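Local coordinates for protein beta 1-3 glucanase (PDB 5H4E) that probably hydrolyses the beta-1,3 linkages of glucans, as a bacterial enzyme of glycoside hydrolase family 64, at residues A[281-289]-A[300-308]; A[234-244]-A[253-262]. All coordinates share one frame; numbering follows the deposited sequence.

Contact 1 of 2, residues A[281-289]-A[300-308]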
# COMPACT_ATOMS: atom_id res chain seq x y z
N GLU A 281 2.37 -15.79 -0.90
CA GLU A 281 3.12 -15.19 0.19
C GLU A 281 4.20 -14.24 -0.33
O GLU A 281 4.50 -13.22 0.31
CB GLU A 281 3.74 -16.27 1.08
CG GLU A 281 2.70 -16.86 2.03
CD GLU A 281 3.15 -18.12 2.72
OE1 GLU A 281 3.98 -18.86 2.16
OE2 GLU A 281 2.66 -18.38 3.84
N VAL A 282 4.78 -14.56 -1.48
CA VAL A 282 5.73 -13.64 -2.11
C VAL A 282 5.03 -12.34 -2.50
O VAL A 282 5.45 -11.24 -2.13
CB VAL A 282 6.40 -14.29 -3.34
CG1 VAL A 282 7.10 -13.23 -4.23
CG2 VAL A 282 7.38 -15.36 -2.89
N LEU A 283 3.93 -12.47 -3.23
CA LEU A 283 3.21 -11.31 -3.75
C LEU A 283 2.62 -10.44 -2.67
O LEU A 283 2.58 -9.21 -2.79
CB LEU A 283 2.10 -11.78 -4.71
CG LEU A 283 2.66 -12.38 -5.99
CD1 LEU A 283 1.57 -13.06 -6.78
CD2 LEU A 283 3.35 -11.29 -6.82
N LEU A 284 2.18 -11.07 -1.58
CA LEU A 284 1.46 -10.35 -0.53
C LEU A 284 2.29 -10.01 0.69
O LEU A 284 1.93 -9.12 1.46
CB LEU A 284 0.24 -11.17 -0.10
CG LEU A 284 -0.79 -11.37 -1.20
CD1 LEU A 284 -1.87 -12.36 -0.75
CD2 LEU A 284 -1.41 -10.06 -1.62
N GLY A 285 3.39 -10.72 0.90
CA GLY A 285 4.27 -10.45 2.02
C GLY A 285 3.69 -10.91 3.35
O GLY A 285 4.09 -10.44 4.41
N ASN A 286 2.74 -11.84 3.29
CA ASN A 286 2.08 -12.31 4.50
C ASN A 286 2.48 -13.75 4.81
O ASN A 286 3.52 -14.20 4.37
CB ASN A 286 0.56 -12.16 4.36
CG ASN A 286 -0.01 -13.00 3.25
OD1 ASN A 286 0.70 -13.59 2.45
ND2 ASN A 286 -1.33 -13.06 3.20
N GLY A 287 1.66 -14.47 5.58
CA GLY A 287 1.97 -15.86 5.86
C GLY A 287 3.28 -16.02 6.60
O GLY A 287 3.47 -15.41 7.66
N ILE A 288 4.21 -16.79 6.04
CA ILE A 288 5.49 -17.03 6.70
C ILE A 288 6.34 -15.76 6.76
O ILE A 288 7.27 -15.66 7.56
CB ILE A 288 6.29 -18.18 6.03
CG1 ILE A 288 6.85 -17.77 4.67
CG2 ILE A 288 5.42 -19.41 5.89
CD1 ILE A 288 7.66 -18.90 4.00
N PHE A 289 6.00 -14.77 5.93
CA PHE A 289 6.70 -13.49 5.95
C PHE A 289 6.16 -12.58 7.07
O PHE A 289 6.68 -11.47 7.28
CB PHE A 289 6.59 -12.80 4.58
CG PHE A 289 7.39 -13.47 3.50
CD1 PHE A 289 8.74 -13.77 3.69
CD2 PHE A 289 6.80 -13.84 2.29
CE1 PHE A 289 9.49 -14.38 2.70
CE2 PHE A 289 7.53 -14.45 1.29
CZ PHE A 289 8.89 -14.73 1.50
N LYS A 300 12.70 -11.14 6.77
CA LYS A 300 11.55 -11.52 5.95
C LYS A 300 11.22 -10.45 4.91
O LYS A 300 10.85 -10.76 3.77
CB LYS A 300 10.33 -11.79 6.85
CG LYS A 300 10.46 -13.07 7.66
CD LYS A 300 9.33 -13.26 8.67
CE LYS A 300 9.66 -14.40 9.61
NZ LYS A 300 8.49 -14.82 10.45
N ALA A 301 11.39 -9.18 5.29
CA ALA A 301 11.12 -8.07 4.37
C ALA A 301 12.10 -8.10 3.19
O ALA A 301 11.71 -7.95 2.03
CB ALA A 301 11.23 -6.74 5.11
N GLN A 302 13.37 -8.31 3.50
CA GLN A 302 14.39 -8.35 2.47
C GLN A 302 14.19 -9.53 1.54
O GLN A 302 14.32 -9.40 0.32
CB GLN A 302 15.77 -8.41 3.11
CG GLN A 302 16.11 -7.16 3.86
CD GLN A 302 16.81 -6.14 2.98
OE1 GLN A 302 17.07 -6.41 1.80
NE2 GLN A 302 17.13 -4.98 3.55
N VAL A 303 13.88 -10.69 2.10
CA VAL A 303 13.72 -11.90 1.30
C VAL A 303 12.48 -11.79 0.41
O VAL A 303 12.52 -12.09 -0.78
CB VAL A 303 13.66 -13.16 2.20
CG1 VAL A 303 13.22 -14.38 1.42
CG2 VAL A 303 15.04 -13.40 2.87
N CYS A 304 11.38 -11.32 0.98
CA CYS A 304 10.18 -11.13 0.17
C CYS A 304 10.43 -10.16 -1.00
O CYS A 304 10.09 -10.45 -2.15
CB CYS A 304 9.03 -10.61 1.04
SG CYS A 304 7.49 -10.41 0.15
N ALA A 305 11.03 -9.02 -0.69
CA ALA A 305 11.33 -8.02 -1.72
C ALA A 305 12.26 -8.61 -2.77
O ALA A 305 12.10 -8.34 -3.96
CB ALA A 305 11.95 -6.77 -1.10
N ALA A 306 13.22 -9.43 -2.35
CA ALA A 306 14.18 -9.98 -3.31
C ALA A 306 13.52 -11.01 -4.24
O ALA A 306 13.87 -11.11 -5.43
CB ALA A 306 15.37 -10.61 -2.58
N PHE A 307 12.55 -11.75 -3.71
CA PHE A 307 11.76 -12.62 -4.57
C PHE A 307 10.98 -11.81 -5.59
O PHE A 307 11.08 -12.10 -6.78
CB PHE A 307 10.81 -13.49 -3.74
CG PHE A 307 11.43 -14.79 -3.31
CD1 PHE A 307 11.78 -15.74 -4.25
CD2 PHE A 307 11.65 -15.06 -1.97
CE1 PHE A 307 12.35 -16.96 -3.86
CE2 PHE A 307 12.24 -16.27 -1.57
CZ PHE A 307 12.57 -17.21 -2.52
N ASN A 308 10.25 -10.79 -5.15
CA ASN A 308 9.50 -9.97 -6.10
C ASN A 308 10.38 -9.32 -7.18
O ASN A 308 9.97 -9.17 -8.33
CB ASN A 308 8.74 -8.86 -5.37
CG ASN A 308 7.48 -9.38 -4.73
OD1 ASN A 308 6.46 -9.54 -5.39
ND2 ASN A 308 7.56 -9.69 -3.45
O HOH W 1 8.24 -17.44 9.31
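F289 and C304 lie at the heart of a buried packing contact, in which the end of helix 279-284 and the short turn after it close against helix 294-309. CB of C304 stands over the middle of the F289 ring, 3.9 Å from its centroid, in a CH-pi contact. SG follows over the same face, 4.4 Å from the centroid, as a sulfur-aromatic contact. At the ring edge CE1 meets V303 CG1 at 3.9 Å. A flat ring suits this place, since its face takes the C304 methylene and its edge the V303 methyl.

With SG anti to the backbone N (chi1 -178°), the cysteine sends its sulfur toward the other helix, where it comes within 3.2 Å of V282 O. SG also touches CA of G285, the first residue beyond helix 279-284, where the chain leaves helical geometry with a positive phi; a glycine adopts this readily and brings no side chain against the sulfur.

N308 ND2 donates to V282 O at 2.9 Å with a nearly straight bond (166°); the oxygen lies close to the amide plane, while the donor stands above the carbonyl plane. ND2 also donates to C304 O, 2.9 Å away, one turn back in its own helix, and OD1 accepts from N331. Beside this amide V282 sets its CG1 against CB of F307, and I230 of helix 227-236 touches both residues.

At the other end K300 runs extended past I288 and F289. NZ makes a weak bond to I288 O at 3.2 Å, reinforced by a bridging water, but its main partners are the carbonyls of D290 and G291.

With both ends of its amide engaged, N308 is fixed in rotation, so polar bonds set the orientation at the helix end while aromatic, sulfur and aliphatic groups fill the space between.

Contact 2 of 2, residues A[234-244]-A[253-262]; sequences YSYYATHELTF and GHVVGNDFVF
L242 and G253 form an antiparallel hydrogen-bonded pair: L242 N donates to G253 O at 2.9 Å, almost straight (175°), and G253 N returns a bond to L242 O at 2.8 Å. Glycine suits this position because its CA lies close beneath the F262 ring, where a side chain would collide. Farther along, V255 N donates to Y237 O at 2.8 Å, and a water donates to both A238 O and V255 O.

H254 gives its backbone N and its ND1 to V261 O from opposite faces of the carbonyl plane; the ND1 bond, 3.1 Å long, lies in the ring plane. E241, bent at chi2, lays OE2 alongside H254, 3.3 Å from CB, while its OE1 is hydrogen-bonded to the hydroxyls of S252 and Y269.

Aromatic packing closes the other side. F260 points an edge at the face of Y234, planes at 86° and centroids 5.3 Å apart, and V255 CG2 covers part of that same face. F260 CZ also presses on Y237 CB at 3.5 Å and meets L242 CD2. Both tyrosines suit partly apolar sites because their hydroxyls have acceptors, G275 O for Y234 and M312 O for Y237.

A type II' turn from V256 to D259, with G257 at its second position, joins the two strands of 253-262. This is the pattern of an antiparallel beta meander, with the end of helix 227-236 and the loop leaving it packed against it.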
# COMPACT_ATOMS: atom_id res chain seq x y z
N TYR A 234 15.44 -22.07 -2.81
CA TYR A 234 15.59 -22.88 -1.59
C TYR A 234 16.56 -24.07 -1.77
O TYR A 234 17.29 -24.42 -0.84
CB TYR A 234 14.23 -23.37 -1.12
CG TYR A 234 13.61 -22.44 -0.12
CD1 TYR A 234 13.41 -21.09 -0.42
CD2 TYR A 234 13.24 -22.89 1.14
CE1 TYR A 234 12.84 -20.22 0.52
CE2 TYR A 234 12.67 -22.03 2.08
CZ TYR A 234 12.47 -20.71 1.76
OH TYR A 234 11.91 -19.87 2.70
N SER A 235 16.59 -24.65 -2.96
CA SER A 235 17.50 -25.75 -3.27
C SER A 235 18.95 -25.25 -3.27
O SER A 235 19.85 -25.87 -2.69
CB SER A 235 17.13 -26.38 -4.61
OG SER A 235 18.03 -27.40 -5.00
N TYR A 236 19.15 -24.10 -3.92
CA TYR A 236 20.46 -23.48 -4.00
C TYR A 236 21.03 -23.16 -2.62
O TYR A 236 22.16 -23.53 -2.32
CB TYR A 236 20.38 -22.21 -4.86
CG TYR A 236 21.73 -21.57 -5.10
CD1 TYR A 236 22.59 -22.07 -6.08
CD2 TYR A 236 22.16 -20.48 -4.34
CE1 TYR A 236 23.84 -21.50 -6.30
CE2 TYR A 236 23.41 -19.90 -4.55
CZ TYR A 236 24.24 -20.41 -5.53
OH TYR A 236 25.48 -19.84 -5.74
N TYR A 237 20.23 -22.50 -1.77
CA TYR A 237 20.71 -22.02 -0.48
C TYR A 237 20.71 -23.11 0.59
O TYR A 237 21.04 -22.84 1.75
CB TYR A 237 19.88 -20.79 -0.03
CG TYR A 237 20.29 -19.51 -0.74
CD1 TYR A 237 21.63 -19.11 -0.77
CD2 TYR A 237 19.37 -18.74 -1.44
CE1 TYR A 237 22.03 -17.97 -1.44
CE2 TYR A 237 19.76 -17.58 -2.11
CZ TYR A 237 21.09 -17.20 -2.10
OH TYR A 237 21.51 -16.07 -2.76
N ALA A 238 20.38 -24.33 0.21
CA ALA A 238 20.61 -25.47 1.10
C ALA A 238 22.11 -25.70 1.28
O ALA A 238 22.56 -26.14 2.34
CB ALA A 238 19.95 -26.72 0.57
N THR A 239 22.89 -25.38 0.25
CA THR A 239 24.33 -25.61 0.31
C THR A 239 25.17 -24.37 0.02
O THR A 239 26.40 -24.45 -0.02
CB THR A 239 24.73 -26.72 -0.66
OG1 THR A 239 24.28 -26.39 -1.98
CG2 THR A 239 24.09 -28.03 -0.25
N HIS A 240 24.53 -23.23 -0.21
CA HIS A 240 25.24 -21.96 -0.34
C HIS A 240 24.72 -20.98 0.71
O HIS A 240 23.62 -21.14 1.21
CB HIS A 240 25.09 -21.38 -1.74
CG HIS A 240 25.59 -22.28 -2.83
ND1 HIS A 240 24.84 -23.32 -3.33
CD2 HIS A 240 26.78 -22.32 -3.48
CE1 HIS A 240 25.54 -23.95 -4.26
NE2 HIS A 240 26.71 -23.37 -4.37
N GLU A 241 25.53 -19.97 1.03
CA GLU A 241 25.13 -18.94 1.99
C GLU A 241 24.52 -17.75 1.28
O GLU A 241 25.01 -17.29 0.25
CB GLU A 241 26.32 -18.46 2.83
CG GLU A 241 26.75 -19.41 3.94
CD GLU A 241 25.73 -19.51 5.07
OE1 GLU A 241 25.41 -18.47 5.69
OE2 GLU A 241 25.28 -20.64 5.35
N LEU A 242 23.43 -17.25 1.86
CA LEU A 242 22.84 -15.98 1.45
C LEU A 242 23.29 -14.93 2.45
O LEU A 242 22.88 -14.95 3.60
CB LEU A 242 21.31 -16.08 1.42
CG LEU A 242 20.49 -14.81 1.23
CD1 LEU A 242 20.99 -14.04 0.04
CD2 LEU A 242 19.03 -15.19 1.01
N THR A 243 24.16 -14.03 2.01
CA THR A 243 24.71 -13.03 2.91
C THR A 243 24.40 -11.64 2.43
O THR A 243 24.70 -11.30 1.28
CB THR A 243 26.22 -13.20 3.07
OG1 THR A 243 26.50 -14.53 3.50
CG2 THR A 243 26.76 -12.20 4.08
N PHE A 244 23.81 -10.83 3.30
CA PHE A 244 23.49 -9.46 2.93
C PHE A 244 23.67 -8.51 4.11
O PHE A 244 23.67 -8.91 5.28
CB PHE A 244 22.06 -9.38 2.37
CG PHE A 244 20.98 -9.51 3.41
CD1 PHE A 244 20.47 -10.75 3.76
CD2 PHE A 244 20.44 -8.38 4.02
CE1 PHE A 244 19.46 -10.87 4.71
CE2 PHE A 244 19.42 -8.49 4.96
CZ PHE A 244 18.94 -9.73 5.31
N GLY A 253 22.33 -16.52 5.79
CA GLY A 253 21.33 -17.56 5.92
C GLY A 253 21.57 -18.76 5.05
O GLY A 253 22.33 -18.70 4.08
N HIS A 254 20.93 -19.87 5.41
CA HIS A 254 20.96 -21.09 4.62
C HIS A 254 19.70 -21.89 4.89
O HIS A 254 19.07 -21.74 5.94
CB HIS A 254 22.22 -21.93 4.92
CG HIS A 254 22.35 -22.36 6.36
ND1 HIS A 254 21.82 -21.63 7.40
CD2 HIS A 254 22.98 -23.42 6.92
CE1 HIS A 254 22.10 -22.24 8.54
NE2 HIS A 254 22.81 -23.32 8.27
N VAL A 255 19.31 -22.72 3.94
CA VAL A 255 18.09 -23.51 4.09
C VAL A 255 18.44 -24.81 4.80
O VAL A 255 19.31 -25.56 4.35
CB VAL A 255 17.43 -23.79 2.73
CG1 VAL A 255 16.28 -24.79 2.86
CG2 VAL A 255 16.96 -22.48 2.08
N VAL A 256 17.79 -25.04 5.93
CA VAL A 256 17.94 -26.28 6.69
C VAL A 256 16.58 -26.93 6.75
O VAL A 256 15.67 -26.42 7.41
CB VAL A 256 18.46 -26.04 8.12
CG1 VAL A 256 18.73 -27.38 8.80
CG2 VAL A 256 19.71 -25.19 8.09
N GLY A 257 16.41 -28.04 6.05
CA GLY A 257 15.10 -28.62 5.87
C GLY A 257 14.23 -27.69 5.05
O GLY A 257 14.52 -27.43 3.88
N ASN A 258 13.17 -27.18 5.66
CA ASN A 258 12.25 -26.27 4.97
C ASN A 258 12.34 -24.85 5.50
O ASN A 258 11.63 -23.95 5.04
CB ASN A 258 10.81 -26.77 5.08
CG ASN A 258 10.16 -27.00 3.73
OD1 ASN A 258 10.84 -27.31 2.74
ND2 ASN A 258 8.84 -26.84 3.68
N ASP A 259 13.21 -24.65 6.49
CA ASP A 259 13.42 -23.34 7.10
C ASP A 259 14.59 -22.60 6.47
O ASP A 259 15.56 -23.23 6.04
CB ASP A 259 13.70 -23.47 8.60
CG ASP A 259 12.55 -24.09 9.35
OD1 ASP A 259 11.39 -23.92 8.92
OD2 ASP A 259 12.81 -24.73 10.39
N PHE A 260 14.49 -21.28 6.45
CA PHE A 260 15.59 -20.42 6.05
C PHE A 260 16.15 -19.83 7.33
O PHE A 260 15.50 -18.99 7.95
CB PHE A 260 15.14 -19.30 5.10
CG PHE A 260 16.11 -19.02 3.97
CD1 PHE A 260 15.70 -19.05 2.65
CD2 PHE A 260 17.46 -18.82 4.24
CE1 PHE A 260 16.60 -18.79 1.62
CE2 PHE A 260 18.37 -18.59 3.22
CZ PHE A 260 17.95 -18.58 1.91
N VAL A 261 17.34 -20.27 7.73
CA VAL A 261 17.92 -19.90 9.02
C VAL A 261 19.09 -18.92 8.91
O VAL A 261 20.05 -19.16 8.17
CB VAL A 261 18.40 -21.16 9.78
CG1 VAL A 261 18.48 -20.87 11.27
CG2 VAL A 261 17.46 -22.33 9.49
N PHE A 262 19.01 -17.83 9.65
CA PHE A 262 20.01 -16.77 9.58
C PHE A 262 20.72 -16.54 10.91
O PHE A 262 20.21 -16.85 11.99
CB PHE A 262 19.38 -15.44 9.13
CG PHE A 262 18.87 -15.45 7.70
CD1 PHE A 262 17.70 -16.11 7.37
CD2 PHE A 262 19.56 -14.76 6.71
CE1 PHE A 262 17.23 -16.10 6.08
CE2 PHE A 262 19.09 -14.76 5.40
CZ PHE A 262 17.93 -15.43 5.08
O HOH W 2 20.86 -27.60 4.48

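In the fold
Following the chain, helix 227-236 leads into contact 2, which closes the remainder of the hairpin of strands 242-246 and 249-256. The chain then adds strands 259-264 and 271-273 to the small antiparallel sheet before entering helix 279-284. Contact 1 comes next, closing a ten-residue connection that includes the first turns of helix 294-309. The two contacts are therefore in series, neither nested nor crossed, with centres about 15 Å apart. They touch directly: Q302 packs on F244, V303 on F262 and F307 on Y234. One side of helix 294-309 thus rests on the sheet and on helix 227-236, tying the helical pair of contact 1 to the sheet of contact 2, which lies farther from the chain's centre.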